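Extracellular solute-binding protein, family 5 (Chelativorans sp., PDB 6WM6) binds EDTA in the periplasm as the solute-binding component of an ABC transporter, and belongs to the bacterial solute-binding protein 5 family. Local coordinates at residues Y115-D120 / D132-F137; E161-D166 / K170-T175; A315-D320 / S405-S410. All blocks are in the same frame, centred on the assembly; numbering follows the deposited sequence. Where two conformers were deposited one is given.

Contact 1: Y115-D120 / D132-F137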
# COMPACT_ATOMS: atom_id res chain seq x y z
N TYR A 115 23.08 -3.82 12.90
CA TYR A 115 22.41 -2.59 13.30
C TYR A 115 23.11 -2.07 14.55
O TYR A 115 23.32 -2.82 15.51
CB TYR A 115 20.93 -2.82 13.63
CG TYR A 115 20.09 -3.41 12.52
CD1 TYR A 115 19.98 -4.78 12.37
CD2 TYR A 115 19.39 -2.60 11.62
CE1 TYR A 115 19.20 -5.33 11.36
CE2 TYR A 115 18.63 -3.14 10.60
CZ TYR A 115 18.54 -4.50 10.48
OH TYR A 115 17.79 -5.08 9.46
N ARG A 116 23.47 -0.80 14.56
CA ARG A 116 23.98 -0.14 15.75
C ARG A 116 22.94 0.89 16.17
O ARG A 116 22.70 1.87 15.45
CB ARG A 116 25.36 0.47 15.50
CG ARG A 116 26.41 -0.62 15.28
CD ARG A 116 27.81 -0.11 14.96
NE ARG A 116 28.68 -1.22 14.57
CZ ARG A 116 29.36 -1.99 15.42
NH1 ARG A 116 29.29 -1.77 16.73
NH2 ARG A 116 30.11 -2.99 14.96
N ILE A 117 22.27 0.62 17.29
CA ILE A 117 21.21 1.46 17.82
C ILE A 117 21.83 2.61 18.59
O ILE A 117 22.79 2.41 19.35
CB ILE A 117 20.31 0.61 18.74
CG1 ILE A 117 19.74 -0.59 17.99
CG2 ILE A 117 19.20 1.48 19.35
CD1 ILE A 117 19.08 -1.60 18.94
N ARG A 118 21.29 3.82 18.42
CA ARG A 118 21.80 4.95 19.20
C ARG A 118 21.65 4.69 20.69
O ARG A 118 20.63 4.19 21.16
CB ARG A 118 21.05 6.24 18.84
CG ARG A 118 21.45 6.80 17.49
CD ARG A 118 20.85 8.17 17.25
NE ARG A 118 21.24 9.15 18.26
CZ ARG A 118 20.38 9.84 19.03
NH1 ARG A 118 19.06 9.67 18.91
NH2 ARG A 118 20.85 10.71 19.91
N GLU A 119 22.67 5.09 21.45
CA GLU A 119 22.63 4.92 22.89
C GLU A 119 21.41 5.60 23.49
O GLU A 119 20.76 5.04 24.38
CB GLU A 119 23.93 5.42 23.51
CG GLU A 119 25.11 4.50 23.23
CD GLU A 119 26.39 4.94 23.89
OE1 GLU A 119 27.46 4.40 23.54
OE2 GLU A 119 26.33 5.82 24.78
N ASP A 120 21.05 6.78 22.98
CA ASP A 120 19.95 7.57 23.55
C ASP A 120 18.57 7.13 23.09
O ASP A 120 17.57 7.68 23.57
CB ASP A 120 20.14 9.04 23.24
CG ASP A 120 21.34 9.65 23.94
OD1 ASP A 120 21.82 9.05 24.92
OD2 ASP A 120 21.79 10.74 23.51
N ASP A 132 16.68 -6.62 22.30
CA ASP A 132 15.50 -7.34 22.78
C ASP A 132 14.29 -7.03 21.90
O ASP A 132 13.45 -7.89 21.62
CB ASP A 132 15.14 -6.93 24.21
CG ASP A 132 16.07 -7.47 25.25
OD1 ASP A 132 16.91 -8.35 24.96
OD2 ASP A 132 15.93 -7.02 26.42
N ASP A 133 14.19 -5.78 21.45
CA ASP A 133 13.06 -5.37 20.64
C ASP A 133 13.17 -5.92 19.22
O ASP A 133 12.16 -6.34 18.63
CB ASP A 133 12.96 -3.84 20.66
CG ASP A 133 12.83 -3.31 22.08
OD1 ASP A 133 11.96 -3.82 22.81
OD2 ASP A 133 13.63 -2.43 22.47
N PHE A 134 14.38 -5.94 18.64
CA PHE A 134 14.56 -6.58 17.34
C PHE A 134 14.23 -8.06 17.43
O PHE A 134 13.54 -8.60 16.57
CB PHE A 134 16.01 -6.39 16.84
CG PHE A 134 16.29 -5.04 16.23
CD1 PHE A 134 16.33 -3.90 17.02
CD2 PHE A 134 16.54 -4.92 14.88
CE1 PHE A 134 16.60 -2.65 16.44
CE2 PHE A 134 16.80 -3.69 14.29
CZ PHE A 134 16.83 -2.56 15.09
N ILE A 135 14.71 -8.74 18.48
CA ILE A 135 14.51 -10.18 18.61
C ILE A 135 13.03 -10.51 18.79
O ILE A 135 12.52 -11.45 18.15
CB ILE A 135 15.39 -10.74 19.75
CG1 ILE A 135 16.85 -10.70 19.29
CG2 ILE A 135 14.98 -12.15 20.11
CD1 ILE A 135 17.85 -10.89 20.41
N TYR A 136 12.32 -9.75 19.63
CA TYR A 136 10.89 -9.99 19.79
C TYR A 136 10.17 -9.87 18.45
O TYR A 136 9.40 -10.76 18.06
CB TYR A 136 10.28 -9.04 20.82
CG TYR A 136 8.78 -9.16 20.95
CD1 TYR A 136 8.22 -10.09 21.81
CD2 TYR A 136 7.93 -8.36 20.21
CE1 TYR A 136 6.83 -10.21 21.93
CE2 TYR A 136 6.56 -8.47 20.31
CZ TYR A 136 6.01 -9.40 21.17
OH TYR A 136 4.64 -9.50 21.26
N PHE A 137 10.41 -8.79 17.72
CA PHE A 137 9.68 -8.61 16.47
C PHE A 137 9.99 -9.72 15.48
O PHE A 137 9.08 -10.28 14.85
CB PHE A 137 9.98 -7.25 15.86
CG PHE A 137 9.11 -6.93 14.68
CD1 PHE A 137 7.73 -6.91 14.81
CD2 PHE A 137 9.65 -6.70 13.43
CE1 PHE A 137 6.91 -6.62 13.75
CE2 PHE A 137 8.83 -6.41 12.34
CZ PHE A 137 7.46 -6.37 12.50
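The backbones of Y115-D120 and D132-F137 stay well apart: the nearest CA atoms, those of Y115 and F134, are 9.7 Å from each other, and no hydrogen bond runs between the segments. The first is the end of strand 111-117 leading into a loop, the second a part of helix 131-141, with Y136 N bonded to D132 O at 2.9 Å in the usual helical pattern. F134 is the central residue. It directs its CB at the strand, and Y115 and I117, alternate residues that share one face of the sheet, direct theirs at the helix. The ring of F134 brings CE2 over the centre of the Y115 ring, 3.7 Å from Y115 CG. With planes at 47° and centroids 5.0 Å apart, the pair is oblique. A helix is thus packed on one face of a four-stranded antiparallel sheet within this periplasmic binding protein, and F134 enters the interface from the helix side. On the other flank of the ring, F134 CE1 meets I117 CD1 at 3.7 Å. The isoleucine arm gets there because CG1 stands opposite the carbonyl carbon (chi1 -57°) and CD1 continues extended (chi2 168°); it runs past the phenylalanine in the opposing sense. Both meta carbons of F134 are therefore engaged, CE1 by an aliphatic methyl and CE2 by an aromatic face, which probably limits how far the ring can shift without losing one partner. All three residues are buried; V172 of the adjacent strand and the ring of F187 also pack on F134.

Contact 2: E161-D166 / K170-T175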
# COMPACT_ATOMS: atom_id res chain seq x y z
N GLU A 161 18.01 -16.28 10.09
CA GLU A 161 18.12 -17.54 10.82
C GLU A 161 18.63 -17.36 12.24
O GLU A 161 18.19 -18.10 13.14
CB GLU A 161 19.08 -18.47 10.06
CG GLU A 161 19.16 -19.88 10.61
CD GLU A 161 19.99 -20.78 9.72
OE1 GLU A 161 21.04 -20.32 9.24
OE2 GLU A 161 19.57 -21.94 9.49
N THR A 162 19.51 -16.40 12.47
CA THR A 162 19.99 -16.07 13.81
C THR A 162 20.00 -14.55 13.97
O THR A 162 20.31 -13.81 13.04
CB THR A 162 21.37 -16.62 14.15
OG1 THR A 162 22.37 -16.04 13.32
CG2 THR A 162 21.39 -18.15 14.02
N LEU A 163 19.64 -14.10 15.16
CA LEU A 163 19.56 -12.68 15.47
C LEU A 163 20.09 -12.51 16.88
O LEU A 163 19.45 -12.96 17.84
CB LEU A 163 18.12 -12.18 15.34
CG LEU A 163 17.92 -10.66 15.40
CD1 LEU A 163 18.69 -9.96 14.33
CD2 LEU A 163 16.43 -10.37 15.26
N GLU A 164 21.25 -11.88 17.01
CA GLU A 164 21.96 -11.82 18.28
C GLU A 164 22.31 -10.38 18.60
O GLU A 164 22.34 -9.52 17.72
CB GLU A 164 23.23 -12.68 18.24
CG GLU A 164 22.94 -14.15 17.91
CD GLU A 164 24.17 -15.05 17.92
OE1 GLU A 164 25.30 -14.54 17.76
OE2 GLU A 164 24.00 -16.28 18.10
N GLN A 165 22.55 -10.11 19.88
CA GLN A 165 22.93 -8.78 20.34
C GLN A 165 24.14 -8.88 21.25
O GLN A 165 24.41 -9.92 21.86
CB GLN A 165 21.79 -8.06 21.06
CG GLN A 165 21.37 -8.72 22.37
CD GLN A 165 20.15 -8.07 22.98
OE1 GLN A 165 20.03 -6.84 23.02
NE2 GLN A 165 19.23 -8.90 23.46
N ASP A 166 24.88 -7.78 21.32
CA ASP A 166 26.05 -7.69 22.18
C ASP A 166 25.62 -7.43 23.62
O ASP A 166 24.44 -7.30 23.93
CB ASP A 166 26.98 -6.57 21.70
CG ASP A 166 26.42 -5.21 22.03
OD1 ASP A 166 25.20 -5.00 21.83
OD2 ASP A 166 27.19 -4.35 22.52
N LYS A 170 23.03 -2.74 22.18
CA LYS A 170 22.91 -1.75 21.12
C LYS A 170 23.49 -2.19 19.78
O LYS A 170 23.33 -1.46 18.80
CB LYS A 170 23.53 -0.42 21.55
CG LYS A 170 22.80 0.24 22.75
CD LYS A 170 21.44 0.81 22.34
CE LYS A 170 20.72 1.52 23.50
NZ LYS A 170 19.53 2.28 23.01
N VAL A 171 24.11 -3.36 19.69
CA VAL A 171 24.63 -3.89 18.44
C VAL A 171 23.91 -5.20 18.14
O VAL A 171 24.03 -6.17 18.91
CB VAL A 171 26.14 -4.09 18.47
CG1 VAL A 171 26.65 -4.54 17.10
CG2 VAL A 171 26.85 -2.82 18.90
N VAL A 172 23.16 -5.24 17.04
CA VAL A 172 22.30 -6.36 16.67
C VAL A 172 22.81 -6.93 15.37
O VAL A 172 22.97 -6.20 14.38
CB VAL A 172 20.84 -5.90 16.52
CG1 VAL A 172 19.95 -7.07 16.14
CG2 VAL A 172 20.36 -5.23 17.79
N THR A 173 23.07 -8.24 15.34
CA THR A 173 23.60 -8.92 14.17
C THR A 173 22.59 -9.94 13.66
O THR A 173 22.23 -10.88 14.38
CB THR A 173 24.93 -9.60 14.50
OG1 THR A 173 25.87 -8.62 14.96
CG2 THR A 173 25.52 -10.30 13.28
N ALA A 174 22.13 -9.74 12.42
CA ALA A 174 21.20 -10.64 11.74
C ALA A 174 21.97 -11.48 10.73
O ALA A 174 22.62 -10.92 9.83
CB ALA A 174 20.12 -9.85 11.02
N THR A 175 21.89 -12.79 10.85
CA THR A 175 22.50 -13.71 9.89
C THR A 175 21.40 -14.42 9.11
O THR A 175 20.49 -15.00 9.72
CB THR A 175 23.40 -14.73 10.60
OG1 THR A 175 24.39 -14.04 11.38
CG2 THR A 175 24.11 -15.61 9.57
O HOH W 1 23.44 -13.46 13.92
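T162 and T175 lie side by side on one face of an antiparallel hairpin, their side chains pointing the same way. T162 OG1 comes to 3.2 Å from T175 CB. The two hydroxyls do not bond directly; a water bridges them, lying 2.9 Å from T162 OG1 and 2.8 Å from T175 OG1, and it also donates to T173 O. The backbone of this hydrogen-bonded pair is distorted: E161 N and T162 N both donate to T175 O, so two residues face one in a classic beta bulge. On the opposite face L163 has CG anti to N (chi1 -170°), and with chi2 59° this brings its CD1 over the cross-strand side chains, 3.6 Å from both V172 CG1 and A174 CB. At the hairpin end D166 holds CG between its backbone N and carbonyl carbon (chi1 74°), which brings OD1 to V171 N. V171 N donates to D166 OD1 at 2.9 Å, reaching it from above the carboxylate plane, and D166 N returns a bond to V171 O; OD2 is held by T168 in the connecting loop. An alanine here would take away the acceptor of V171 N and one partner of T168 OG1, and is likely to let the turn between the strands move more freely. Strand 171-176 continues the sheet to strand 111-117, whereas strand 160-165 is an outermost member. Helix 131-141 packs on the face bearing L163 and V172: I135 and W138 touch L163, and D132 accepts a hydrogen bond from Q165 NE2.

Contact 3: A315-D320 / S405-S410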
# COMPACT_ATOMS: atom_id res chain seq x y z
N ALA A 315 -12.10 -20.45 -13.09
CA ALA A 315 -13.43 -20.99 -13.29
C ALA A 315 -14.30 -20.00 -14.03
O ALA A 315 -14.05 -18.80 -14.02
CB ALA A 315 -14.07 -21.36 -11.95
N GLY A 316 -15.34 -20.52 -14.67
CA GLY A 316 -16.25 -19.69 -15.42
C GLY A 316 -15.70 -19.34 -16.79
O GLY A 316 -14.67 -19.86 -17.22
N PRO A 317 -16.39 -18.44 -17.49
CA PRO A 317 -15.99 -18.13 -18.88
C PRO A 317 -14.54 -17.68 -19.02
O PRO A 317 -13.89 -17.99 -20.03
CB PRO A 317 -16.96 -17.02 -19.29
CG PRO A 317 -18.14 -17.18 -18.38
CD PRO A 317 -17.63 -17.75 -17.09
N MET A 318 -14.02 -16.93 -18.05
CA MET A 318 -12.65 -16.43 -18.12
C MET A 318 -11.59 -17.49 -17.87
O MET A 318 -10.40 -17.18 -17.93
CB MET A 318 -12.48 -15.25 -17.19
CG MET A 318 -13.34 -14.06 -17.57
SD MET A 318 -12.91 -13.44 -19.24
CE MET A 318 -14.46 -12.67 -19.61
N SER A 319 -12.00 -18.74 -17.60
CA SER A 319 -10.99 -19.80 -17.57
C SER A 319 -10.40 -20.10 -18.94
O SER A 319 -9.36 -20.76 -19.02
CB SER A 319 -11.56 -21.06 -16.92
OG SER A 319 -12.59 -21.60 -17.71
N ASP A 320 -11.00 -19.61 -20.02
CA ASP A 320 -10.45 -19.75 -21.36
C ASP A 320 -9.58 -18.54 -21.68
O ASP A 320 -10.07 -17.40 -21.75
CB ASP A 320 -11.58 -19.89 -22.39
CG ASP A 320 -11.06 -20.12 -23.81
OD1 ASP A 320 -9.83 -20.12 -24.05
OD2 ASP A 320 -11.90 -20.32 -24.72
N SER A 405 -22.20 -17.01 -20.75
CA SER A 405 -22.98 -16.40 -19.69
C SER A 405 -22.69 -14.90 -19.59
O SER A 405 -21.63 -14.42 -19.97
CB SER A 405 -22.62 -17.05 -18.36
OG SER A 405 -22.96 -18.42 -18.35
N THR A 406 -23.68 -14.18 -19.03
CA THR A 406 -23.45 -12.80 -18.62
C THR A 406 -22.30 -12.77 -17.62
O THR A 406 -22.26 -13.58 -16.68
CB THR A 406 -24.71 -12.22 -18.02
OG1 THR A 406 -25.74 -12.19 -19.03
CG2 THR A 406 -24.48 -10.83 -17.50
N LEU A 407 -21.36 -11.85 -17.83
CA LEU A 407 -20.16 -11.78 -17.01
C LEU A 407 -20.43 -10.98 -15.75
O LEU A 407 -21.01 -9.89 -15.80
CB LEU A 407 -19.05 -11.12 -17.80
CG LEU A 407 -18.70 -11.79 -19.13
CD1 LEU A 407 -17.60 -11.01 -19.82
CD2 LEU A 407 -18.26 -13.23 -18.90
N ARG A 408 -19.98 -11.51 -14.62
CA ARG A 408 -20.12 -10.84 -13.32
C ARG A 408 -18.87 -10.00 -13.10
O ARG A 408 -17.77 -10.55 -12.95
CB ARG A 408 -20.27 -11.89 -12.23
CG ARG A 408 -21.55 -12.71 -12.36
CD ARG A 408 -21.41 -14.07 -11.68
NE ARG A 408 -20.34 -14.87 -12.24
CZ ARG A 408 -19.87 -16.00 -11.69
NH1 ARG A 408 -20.40 -16.45 -10.57
NH2 ARG A 408 -18.88 -16.67 -12.28
N LEU A 409 -19.04 -8.68 -13.10
CA LEU A 409 -17.95 -7.72 -12.91
C LEU A 409 -18.19 -7.03 -11.58
O LEU A 409 -19.12 -6.24 -11.44
CB LEU A 409 -17.92 -6.74 -14.07
CG LEU A 409 -17.02 -5.51 -13.96
CD1 LEU A 409 -15.65 -5.83 -13.41
CD2 LEU A 409 -16.91 -4.86 -15.34
N SER A 410 -17.37 -7.37 -10.59
CA SER A 410 -17.51 -6.83 -9.24
C SER A 410 -16.41 -5.82 -8.93
O SER A 410 -15.34 -5.80 -9.54
CB SER A 410 -17.54 -7.94 -8.19
OG SER A 410 -16.32 -8.65 -8.14
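L407 spreads its two methyl branches over the side chains of P317 and M318. The contact joins a 3-10 turn, which follows strand 305-311 and precedes helix 321-330, to strand 407-410 of a mixed beta sheet in this periplasmic binding protein. The backbones are distant, P317 and S405 having the nearest CA atoms at 7.2 Å, and no hydrogen bond crosses; the contacts between them are apolar. L407 CD1 meets M318 CE at 3.6 Å, the methionine arriving roughly perpendicular to the leucine. M318 gets there by a bend: its CG lies beside the backbone N (chi1 -64°) and chi2 of -61° folds the chain before the extended last torsion sends CE to the leucine. Its CB does not aim at the strand, so the end of the chain makes the approach. The methionine methyl touches both leucine branches, CD2 being slightly farther from M318 CE at 3.9 Å. L407 CD2 also lies 4.0 Å from P317 CG, the leucine running counter to the proline ring. P317 directs its CB at the strand, and P317 CG is 4.5 Å from S405 CB, a looser touch. L323 of helix 321-330 packs on both P317 and M318, and L456 of the adjoining strand 456-462 touches M318, so the methionine lies between helix and sheet. Within the turn itself, the carbonyl of G316 is gripped twice by one residue: S319 N donates to G316 O at 2.9 Å, and S319 OG donates to that same oxygen at 2.8 Å, with a C=O...donor angle of 164°.

Overall arrangement
Contacts 1 and 2 are neighbours, their centres 9 Å apart, and share the antiparallel sheet in which strands 111-117 and 171-176 lie side by side. Probable hydrogen bonds join them: I117 N to K170 O and Y115 N to V172 O, both 2.8 Å. Helix 131-141 of contact 1 precedes strand 160-165 of contact 2 and packs on the sheet through F134 on V172 and I135 and W138 on L163. Contact 3 comes last in the chain, on the opposite side of its centre and about 51 Å from the others centre to centre, where a loop before helix 321-330 meets strand 407-410 of a different, mixed sheet. The contacts thus sample two separate regions of the protein.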